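Long-range contacts in flavodoxin, WrbA-like protein (Agrobacterium tumefaciens, PDB 3D7N), which probably binds FMN and, as a WrbA-like member of the flavodoxin family, passes electrons from NAD(P)H to quinones: residues T9-H14 / A31-H36; G42-D47 / K74-A79; D56-G61 / K92-F97. All coordinates share one frame; numbering follows the deposited sequence.

Interaction 1: T9-H14 / A31-H36; sequences TVVVYH and AEATLH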
loop_
_atom_site.group_PDB
_atom_site.type_symbol
_atom_site.label_atom_id
_atom_site.label_comp_id
_atom_site.label_asym_id
_atom_site.label_seq_id
_atom_site.Cartn_x
_atom_site.Cartn_y
_atom_site.Cartn_z
ATOM N N THR A 9 -9.733 19.299 18.819
ATOM C CA THR A 9 -9.353 18.026 18.243
ATOM C C THR A 9 -10.354 16.982 18.689
ATOM O O THR A 9 -10.775 16.979 19.819
ATOM C CB THR A 9 -7.943 17.635 18.671
ATOM O OG1 THR A 9 -7.068 18.697 18.304
ATOM C CG2 THR A 9 -7.454 16.295 17.964
ATOM N N VAL A 10 -10.770 16.116 17.779
ATOM C CA VAL A 10 -11.631 14.999 18.123
ATOM C C VAL A 10 -10.910 13.698 17.848
ATOM O O VAL A 10 -10.322 13.531 16.777
ATOM C CB VAL A 10 -12.936 15.053 17.296
ATOM C CG1 VAL A 10 -13.644 13.690 17.294
ATOM C CG2 VAL A 10 -13.852 16.174 17.827
ATOM N N VAL A 11 -10.912 12.786 18.813
ATOM C CA VAL A 11 -10.447 11.425 18.573
ATOM C C VAL A 11 -11.703 10.556 18.354
ATOM O O VAL A 11 -12.585 10.458 19.267
ATOM C CB VAL A 11 -9.590 10.903 19.730
ATOM C CG1 VAL A 11 -9.341 9.420 19.566
ATOM C CG2 VAL A 11 -8.293 11.700 19.829
ATOM N N VAL A 12 -11.815 9.987 17.138
ATOM C CA VAL A 12 -12.939 9.108 16.754
ATOM C C VAL A 12 -12.328 7.731 16.505
ATOM O O VAL A 12 -11.377 7.591 15.717
ATOM C CB VAL A 12 -13.722 9.642 15.497
ATOM C CG1 VAL A 12 -12.805 9.721 14.239
ATOM C CG2 VAL A 12 -14.976 8.806 15.235
ATOM N N TYR A 13 -12.800 6.722 17.228
ATOM C CA TYR A 13 -12.084 5.444 17.253
ATOM C C TYR A 13 -13.016 4.262 17.433
ATOM O O TYR A 13 -14.097 4.367 18.030
ATOM C CB TYR A 13 -11.066 5.435 18.429
ATOM C CG TYR A 13 -11.747 5.374 19.786
ATOM C CD1 TYR A 13 -11.893 4.163 20.465
ATOM C CD2 TYR A 13 -12.315 6.514 20.355
ATOM C CE1 TYR A 13 -12.599 4.090 21.696
ATOM C CE2 TYR A 13 -13.002 6.452 21.608
ATOM C CZ TYR A 13 -13.131 5.235 22.258
ATOM O OH TYR A 13 -13.808 5.160 23.462
ATOM N N HIS A 14 -12.545 3.116 16.976
ATOM C CA HIS A 14 -13.177 1.846 17.318
ATOM C C HIS A 14 -12.203 1.018 18.168
ATOM O O HIS A 14 -11.011 0.997 17.876
ATOM C CB HIS A 14 -13.614 1.081 16.037
ATOM C CG HIS A 14 -14.108 -0.294 16.323
ATOM N ND1 HIS A 14 -13.367 -1.420 16.039
ATOM C CD2 HIS A 14 -15.224 -0.729 16.961
ATOM C CE1 HIS A 14 -14.023 -2.493 16.455
ATOM N NE2 HIS A 14 -15.149 -2.100 17.025
ATOM N N ALA A 31 -3.585 15.660 22.940
ATOM C CA ALA A 31 -4.272 16.693 22.126
ATOM C C ALA A 31 -5.310 17.474 22.933
ATOM O O ALA A 31 -5.922 18.415 22.404
ATOM C CB ALA A 31 -4.963 16.062 20.971
ATOM N N GLU A 32 -5.511 17.071 24.197
ATOM C CA GLU A 32 -6.647 17.527 24.969
ATOM C C GLU A 32 -7.912 17.465 24.117
ATOM O O GLU A 32 -8.584 18.465 23.944
ATOM C CB GLU A 32 -6.382 18.946 25.474
ATOM C CG GLU A 32 -5.097 19.046 26.304
ATOM C CD GLU A 32 -4.891 20.431 26.931
ATOM O OE1 GLU A 32 -4.837 21.436 26.174
ATOM O OE2 GLU A 32 -4.803 20.519 28.180
ATOM N N ALA A 33 -8.198 16.284 23.570
ATOM C CA ALA A 33 -9.282 16.061 22.616
ATOM C C ALA A 33 -10.516 15.557 23.321
ATOM O O ALA A 33 -10.446 15.107 24.457
ATOM C CB ALA A 33 -8.851 15.038 21.602
ATOM N N THR A 34 -11.659 15.635 22.645
ATOM C CA THR A 34 -12.817 14.863 23.067
ATOM C C THR A 34 -12.764 13.506 22.334
ATOM O O THR A 34 -12.128 13.363 21.272
ATOM C CB THR A 34 -14.148 15.631 22.864
ATOM O OG1 THR A 34 -14.280 16.001 21.496
ATOM C CG2 THR A 34 -14.163 16.877 23.699
ATOM N N LEU A 35 -13.374 12.512 22.959
ATOM C CA LEU A 35 -13.342 11.146 22.515
ATOM C C LEU A 35 -14.722 10.770 22.009
ATOM O O LEU A 35 -15.746 11.100 22.651
ATOM C CB LEU A 35 -12.982 10.216 23.659
ATOM C CG LEU A 35 -11.513 10.010 24.006
ATOM C CD1 LEU A 35 -11.433 9.375 25.390
ATOM C CD2 LEU A 35 -10.893 9.161 22.976
ATOM N N HIS A 36 -14.753 10.084 20.865
ATOM C CA HIS A 36 -15.999 9.582 20.316
ATOM C C HIS A 36 -15.811 8.178 19.788
ATOM O O HIS A 36 -14.917 7.935 19.002
ATOM C CB HIS A 36 -16.511 10.532 19.235
ATOM C CG HIS A 36 -17.152 11.764 19.792
ATOM N ND1 HIS A 36 -18.446 11.777 20.263
ATOM C CD2 HIS A 36 -16.666 13.011 19.982
ATOM C CE1 HIS A 36 -18.737 12.987 20.711
ATOM N NE2 HIS A 36 -17.672 13.755 20.553
#
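His-36 pairs with Val-12 and gives the contact its largest share of buried surface, through both its backbone and its ring. Its N-H reaches Val-11 O at 2.7 Å, and its own carbonyl takes the N-H of Tyr-13, so one residue grips the strand before and after Val-12. His-36 O also receives a short C-H contact from Val-12 CA, at 3.2 Å. The imidazole leaves on the face shared by Val-10 and Thr-34, where its CD2 lies 4.1 Å from Val-10 CG1; Ala-51 of helix 46-54 and Leu-44 pack against the His-36 side chain there, Leu-44 at its CB.

Val-11 points to the other face. With CG1 anti to the backbone N (chi1 170°), that branch runs beside Leu-35 and meets its CD2 at 3.8 Å, while CG2 turns back to Ala-33 CB. At its backbone, Val-11 N donates to Thr-34 O at 2.8 Å, nearly straight at 169°. The tip of Leu-35 then leans across to Tyr-13 CE2, and Ala-24 of helix 19-31 touches all three of these side chains.

Thr-9 closes the far end. Its methyl CG2 rests 3.9 Å from Ala-31 CB, just where a Schellman motif with Glu-32 at C-prime terminates helix 19-31, and its carbonyl accepts a longer bond from Thr-34 N. Two parallel strands joined through an intervening helix make this the opening beta-alpha-beta unit of a flavodoxin-like fold.

Interaction 2: G42-D47 / K74-A79; sequences GNLSED and KKFADA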
loop_
_atom_site.group_PDB
_atom_site.type_symbol
_atom_site.label_atom_id
_atom_site.label_comp_id
_atom_site.label_asym_id
_atom_site.label_seq_id
_atom_site.Cartn_x
_atom_site.Cartn_y
_atom_site.Cartn_z
ATOM N N GLY A 42 -20.348 -0.467 14.191
ATOM C CA GLY A 42 -19.841 0.509 13.214
ATOM C C GLY A 42 -20.666 1.783 13.114
ATOM O O GLY A 42 -20.768 2.407 12.059
ATOM N N ASN A 43 -21.274 2.163 14.223
ATOM C CA ASN A 43 -22.159 3.306 14.273
ATOM C C ASN A 43 -21.565 4.371 15.193
ATOM O O ASN A 43 -20.941 4.059 16.202
ATOM C CB ASN A 43 -23.530 2.889 14.772
ATOM C CG ASN A 43 -24.314 2.074 13.764
ATOM O OD1 ASN A 43 -25.068 1.171 14.153
ATOM N ND2 ASN A 43 -24.208 2.423 12.492
ATOM N N LEU A 44 -21.721 5.623 14.786
ATOM C CA LEU A 44 -21.291 6.756 15.569
ATOM C C LEU A 44 -22.561 7.583 15.865
ATOM O O LEU A 44 -23.453 7.715 15.030
ATOM C CB LEU A 44 -20.250 7.565 14.793
ATOM C CG LEU A 44 -19.568 8.714 15.534
ATOM C CD1 LEU A 44 -18.787 8.174 16.732
ATOM C CD2 LEU A 44 -18.658 9.488 14.584
ATOM N N SER A 45 -22.659 8.125 17.064
ATOM C CA SER A 45 -23.816 8.934 17.393
ATOM C C SER A 45 -23.803 10.239 16.594
ATOM O O SER A 45 -22.806 10.649 16.000
ATOM C CB SER A 45 -23.825 9.238 18.889
ATOM O OG SER A 45 -22.680 10.003 19.232
ATOM N N GLU A 46 -24.917 10.934 16.651
ATOM C CA GLU A 46 -25.081 12.141 15.880
ATOM C C GLU A 46 -24.249 13.233 16.551
ATOM O O GLU A 46 -23.803 14.184 15.912
ATOM C CB GLU A 46 -26.548 12.498 15.810
ATOM C CG GLU A 46 -27.475 11.300 15.394
ATOM C CD GLU A 46 -27.517 10.102 16.419
ATOM O OE1 GLU A 46 -27.017 10.228 17.583
ATOM O OE2 GLU A 46 -28.051 9.024 16.038
ATOM N N ASP A 47 -24.026 13.060 17.848
ATOM C CA ASP A 47 -23.081 13.861 18.607
ATOM C C ASP A 47 -21.652 13.675 18.075
ATOM O O ASP A 47 -20.920 14.640 17.923
ATOM C CB ASP A 47 -23.149 13.454 20.074
ATOM C CG ASP A 47 -24.590 13.448 20.606
ATOM O OD1 ASP A 47 -25.391 12.566 20.166
ATOM O OD2 ASP A 47 -24.923 14.333 21.432
ATOM N N LYS A 74 -14.240 0.785 9.102
ATOM C CA LYS A 74 -14.482 1.003 7.661
ATOM C C LYS A 74 -15.956 1.367 7.424
ATOM O O LYS A 74 -16.263 2.267 6.669
ATOM C CB LYS A 74 -14.031 -0.230 6.866
ATOM C CG LYS A 74 -14.096 -0.103 5.373
ATOM C CD LYS A 74 -13.273 1.089 4.855
ATOM C CE LYS A 74 -13.124 1.098 3.353
ATOM N NZ LYS A 74 -14.448 1.007 2.636
ATOM N N LYS A 75 -16.879 0.728 8.135
ATOM C CA LYS A 75 -18.301 1.139 8.106
ATOM C C LYS A 75 -18.505 2.612 8.474
ATOM O O LYS A 75 -19.362 3.305 7.923
ATOM C CB LYS A 75 -19.133 0.284 9.061
ATOM C CG LYS A 75 -20.641 0.606 9.009
ATOM C CD LYS A 75 -21.462 -0.524 9.586
ATOM C CE LYS A 75 -22.951 -0.371 9.315
ATOM N NZ LYS A 75 -23.655 0.289 10.427
ATOM N N PHE A 76 -17.755 3.079 9.447
ATOM C CA PHE A 76 -17.769 4.493 9.772
ATOM C C PHE A 76 -17.147 5.331 8.655
ATOM O O PHE A 76 -17.679 6.420 8.329
ATOM C CB PHE A 76 -17.045 4.769 11.090
ATOM C CG PHE A 76 -16.437 6.113 11.150
ATOM C CD1 PHE A 76 -17.204 7.223 11.523
ATOM C CD2 PHE A 76 -15.090 6.293 10.827
ATOM C CE1 PHE A 76 -16.644 8.508 11.557
ATOM C CE2 PHE A 76 -14.509 7.570 10.871
ATOM C CZ PHE A 76 -15.289 8.684 11.207
ATOM N N ALA A 77 -16.030 4.851 8.081
ATOM C CA ALA A 77 -15.358 5.560 7.006
ATOM C C ALA A 77 -16.306 5.680 5.797
ATOM O O ALA A 77 -16.435 6.774 5.161
ATOM C CB ALA A 77 -14.051 4.818 6.601
ATOM N N ASP A 78 -16.966 4.548 5.481
ATOM C CA ASP A 78 -17.904 4.509 4.377
ATOM C C ASP A 78 -19.027 5.528 4.635
ATOM O O ASP A 78 -19.440 6.237 3.721
ATOM C CB ASP A 78 -18.425 3.083 4.124
ATOM C CG ASP A 78 -17.359 2.157 3.549
ATOM O OD1 ASP A 78 -16.239 2.637 3.229
ATOM O OD2 ASP A 78 -17.622 0.933 3.376
ATOM N N ALA A 79 -19.488 5.628 5.882
ATOM C CA ALA A 79 -20.571 6.552 6.250
ATOM C C ALA A 79 -20.098 8.011 6.223
ATOM O O ALA A 79 -20.898 8.909 6.120
ATOM C CB ALA A 79 -21.147 6.206 7.631
#
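Lys-75 NZ is approached from several directions: the side-chain amide of Asn-43, whose CG is 3.8 Å away, the carbonyl of Glu-41 through a weak hydrogen bond, and the ring of Trp-71 of the second subunit in a cation-pi contact. The lysine sits on helix 71-79, which here packs on the connection between strand 34-37 and helix 46-54 in the flavodoxin-like alpha/beta fold.

The aliphatic part of Lys-75 does the packing. CG stands anti to the backbone N (chi1 -176°), and the extended chain carries its methylenes past Gly-42 before a bend at the last torsion (chi4 -94°) swings the amine toward Asn-43. Lys-75 CG comes 3.5 Å from Gly-42 O, and the two CA atoms, of Gly-42 and Lys-75, are 5.4 Å apart. Gly-42, with positive phi (78°), presents bare backbone to the lysine chain, its CA 4.1 Å from Lys-75 CD.

The next residue, Phe-76, points round the helix to the buried side, its ring meeting Trp-49 and Phe-73 and reaching Val-12 of the sheet. Leu-44 lies alongside it, pointing the same way and also touching Val-12 and Trp-49. On this side the contact is wholly apolar, in contrast to the amine end of Lys-75. The two side chains meet where Leu-44 CD2 approaches Phe-76 CE1 obliquely at 3.8 Å.

Interaction 3: D56-G61 / K92-F97; sequences DAIIFG and KVFGGF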
loop_
_atom_site.group_PDB
_atom_site.type_symbol
_atom_site.label_atom_id
_atom_site.label_comp_id
_atom_site.label_asym_id
_atom_site.label_seq_id
_atom_site.Cartn_x
_atom_site.Cartn_y
_atom_site.Cartn_z
ATOM N N ASP A 56 -11.293 21.143 14.488
ATOM C CA ASP A 56 -10.109 21.591 13.729
ATOM C C ASP A 56 -9.158 20.430 13.310
ATOM O O ASP A 56 -8.394 20.584 12.361
ATOM C CB ASP A 56 -9.301 22.611 14.520
ATOM C CG ASP A 56 -10.064 23.871 14.778
ATOM O OD1 ASP A 56 -10.580 24.472 13.814
ATOM O OD2 ASP A 56 -10.114 24.266 15.956
ATOM N N ALA A 57 -9.204 19.316 14.055
ATOM C CA ALA A 57 -8.383 18.137 13.821
ATOM C C ALA A 57 -9.209 16.904 14.160
ATOM O O ALA A 57 -9.967 16.931 15.110
ATOM C CB ALA A 57 -7.107 18.154 14.637
ATOM N N ILE A 58 -9.076 15.872 13.319
ATOM C CA ILE A 58 -9.751 14.560 13.458
ATOM C C ILE A 58 -8.663 13.519 13.453
ATOM O O ILE A 58 -7.851 13.459 12.521
ATOM C CB ILE A 58 -10.746 14.243 12.300
ATOM C CG1 ILE A 58 -11.827 15.326 12.227
ATOM C CG2 ILE A 58 -11.387 12.888 12.505
ATOM C CD1 ILE A 58 -12.726 15.273 10.963
ATOM N N ILE A 59 -8.612 12.757 14.535
ATOM C CA ILE A 59 -7.651 11.689 14.666
ATOM C C ILE A 59 -8.434 10.379 14.702
ATOM O O ILE A 59 -9.265 10.168 15.552
ATOM C CB ILE A 59 -6.765 11.829 15.922
ATOM C CG1 ILE A 59 -6.144 13.232 16.000
ATOM C CG2 ILE A 59 -5.664 10.739 15.939
ATOM C CD1 ILE A 59 -5.216 13.450 17.280
ATOM N N PHE A 60 -8.135 9.525 13.746
ATOM C CA PHE A 60 -8.775 8.246 13.560
ATOM C C PHE A 60 -8.069 7.125 14.348
ATOM O O PHE A 60 -6.876 6.945 14.238
ATOM C CB PHE A 60 -8.659 7.868 12.080
ATOM C CG PHE A 60 -9.418 8.786 11.103
ATOM C CD1 PHE A 60 -10.716 9.120 11.296
ATOM C CD2 PHE A 60 -8.806 9.231 9.946
ATOM C CE1 PHE A 60 -11.387 9.934 10.367
ATOM C CE2 PHE A 60 -9.469 9.992 9.020
ATOM C CZ PHE A 60 -10.753 10.348 9.227
ATOM N N GLY A 61 -8.835 6.326 15.064
ATOM C CA GLY A 61 -8.304 5.196 15.783
ATOM C C GLY A 61 -8.926 3.868 15.392
ATOM O O GLY A 61 -10.125 3.703 15.406
ATOM N N LYS A 92 -9.166 20.262 7.059
ATOM C CA LYS A 92 -8.959 19.902 8.449
ATOM C C LYS A 92 -7.625 19.169 8.600
ATOM O O LYS A 92 -7.107 18.571 7.637
ATOM C CB LYS A 92 -10.142 19.041 8.961
ATOM C CG LYS A 92 -11.500 19.799 9.050
ATOM C CD LYS A 92 -12.523 19.011 9.867
ATOM C CE LYS A 92 -13.958 19.582 9.847
ATOM N NZ LYS A 92 -14.107 20.899 10.482
ATOM N N VAL A 93 -7.087 19.185 9.808
ATOM C CA VAL A 93 -5.849 18.468 10.130
ATOM C C VAL A 93 -6.243 17.068 10.604
ATOM O O VAL A 93 -7.130 16.939 11.428
ATOM C CB VAL A 93 -5.067 19.197 11.250
ATOM C CG1 VAL A 93 -3.905 18.356 11.745
ATOM C CG2 VAL A 93 -4.600 20.632 10.766
ATOM N N PHE A 94 -5.626 16.027 10.024
ATOM C CA PHE A 94 -5.882 14.634 10.359
ATOM C C PHE A 94 -4.601 13.948 10.908
ATOM O O PHE A 94 -3.457 14.335 10.566
ATOM C CB PHE A 94 -6.355 13.869 9.108
ATOM C CG PHE A 94 -7.754 14.186 8.668
ATOM C CD1 PHE A 94 -8.825 13.347 9.025
ATOM C CD2 PHE A 94 -8.017 15.292 7.897
ATOM C CE1 PHE A 94 -10.146 13.663 8.625
ATOM C CE2 PHE A 94 -9.325 15.598 7.483
ATOM C CZ PHE A 94 -10.379 14.806 7.864
ATOM N N GLY A 95 -4.822 12.967 11.788
ATOM C CA GLY A 95 -3.831 11.985 12.175
ATOM C C GLY A 95 -4.511 10.620 12.419
ATOM O O GLY A 95 -5.722 10.475 12.257
ATOM N N GLY A 96 -3.733 9.603 12.794
ATOM C CA GLY A 96 -4.298 8.286 13.026
ATOM C C GLY A 96 -3.476 7.481 13.996
ATOM O O GLY A 96 -2.352 7.858 14.343
ATOM N N PHE A 97 -4.051 6.369 14.430
ATOM C CA PHE A 97 -3.307 5.384 15.150
ATOM C C PHE A 97 -3.924 4.010 15.059
ATOM O O PHE A 97 -5.089 3.854 14.768
ATOM C CB PHE A 97 -3.166 5.799 16.628
ATOM C CG PHE A 97 -4.466 6.091 17.308
ATOM C CD1 PHE A 97 -5.078 5.134 18.092
ATOM C CD2 PHE A 97 -5.073 7.333 17.168
ATOM C CE1 PHE A 97 -6.294 5.411 18.697
ATOM C CE2 PHE A 97 -6.275 7.589 17.752
ATOM C CZ PHE A 97 -6.880 6.624 18.522
#
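Phe-97 lays one face of its ring over Gly-61, whose CA sits 3.6 Å from the ring centroid in a CH-pi contact. Its chi1 of 54° sets CG between the backbone N and the carbonyl carbon, folding the ring back across the neighbouring strand to rest directly on the Gly-61 backbone. In the ring plane, Ile-59 CG2 meets the edge at CD2, 3.7 Å away. These are neighbouring parallel strands of the central flavodoxin-like sheet, and helix 19-31 covers this face, with Met-23, Ala-24 and Val-27 on Phe-97.

Five backbone hydrogen bonds join the pair, from Val-93 N to Asp-56 O at one end to Phe-97 N on Phe-60 O at the other, the latter 2.9 Å. Gly-95 serves both directions, giving its N-H to Ile-58 O and taking that of Phe-60.

On the other face, Ile-58 lies beside Phe-94, and Ile-58 CD1 also touches Lys-92 CD at 3.9 Å; the lysine's NZ is bound by the carbonyls of Asp-53 and Ala-55. The Phe-60 and Phe-94 rings lean together with planes at 36°, Phe-60 CE2 coming 3.4 Å from Phe-94 CD1.

Along the chain, interaction 1 closes before the other two open, while interactions 2 and 3 interleave their segments. Interactions 1 and 3 have centres about 8 Å apart in one sheet: strand 57-65 bonds to strand 9-13 on one side and to strand 93-100 on the other, Val-10 N probably donating to Ala-57 O. Interaction 2 has its centre about 14 and 15 Å from theirs, outside that sheet, yet its Phe-76 also packs on Phe-60 of interaction 3. Helix 71-79 thus packs on the core of the flavodoxin-like fold and, through Lys-74, Lys-75 and Asp-78, also lies at the interface with a second subunit.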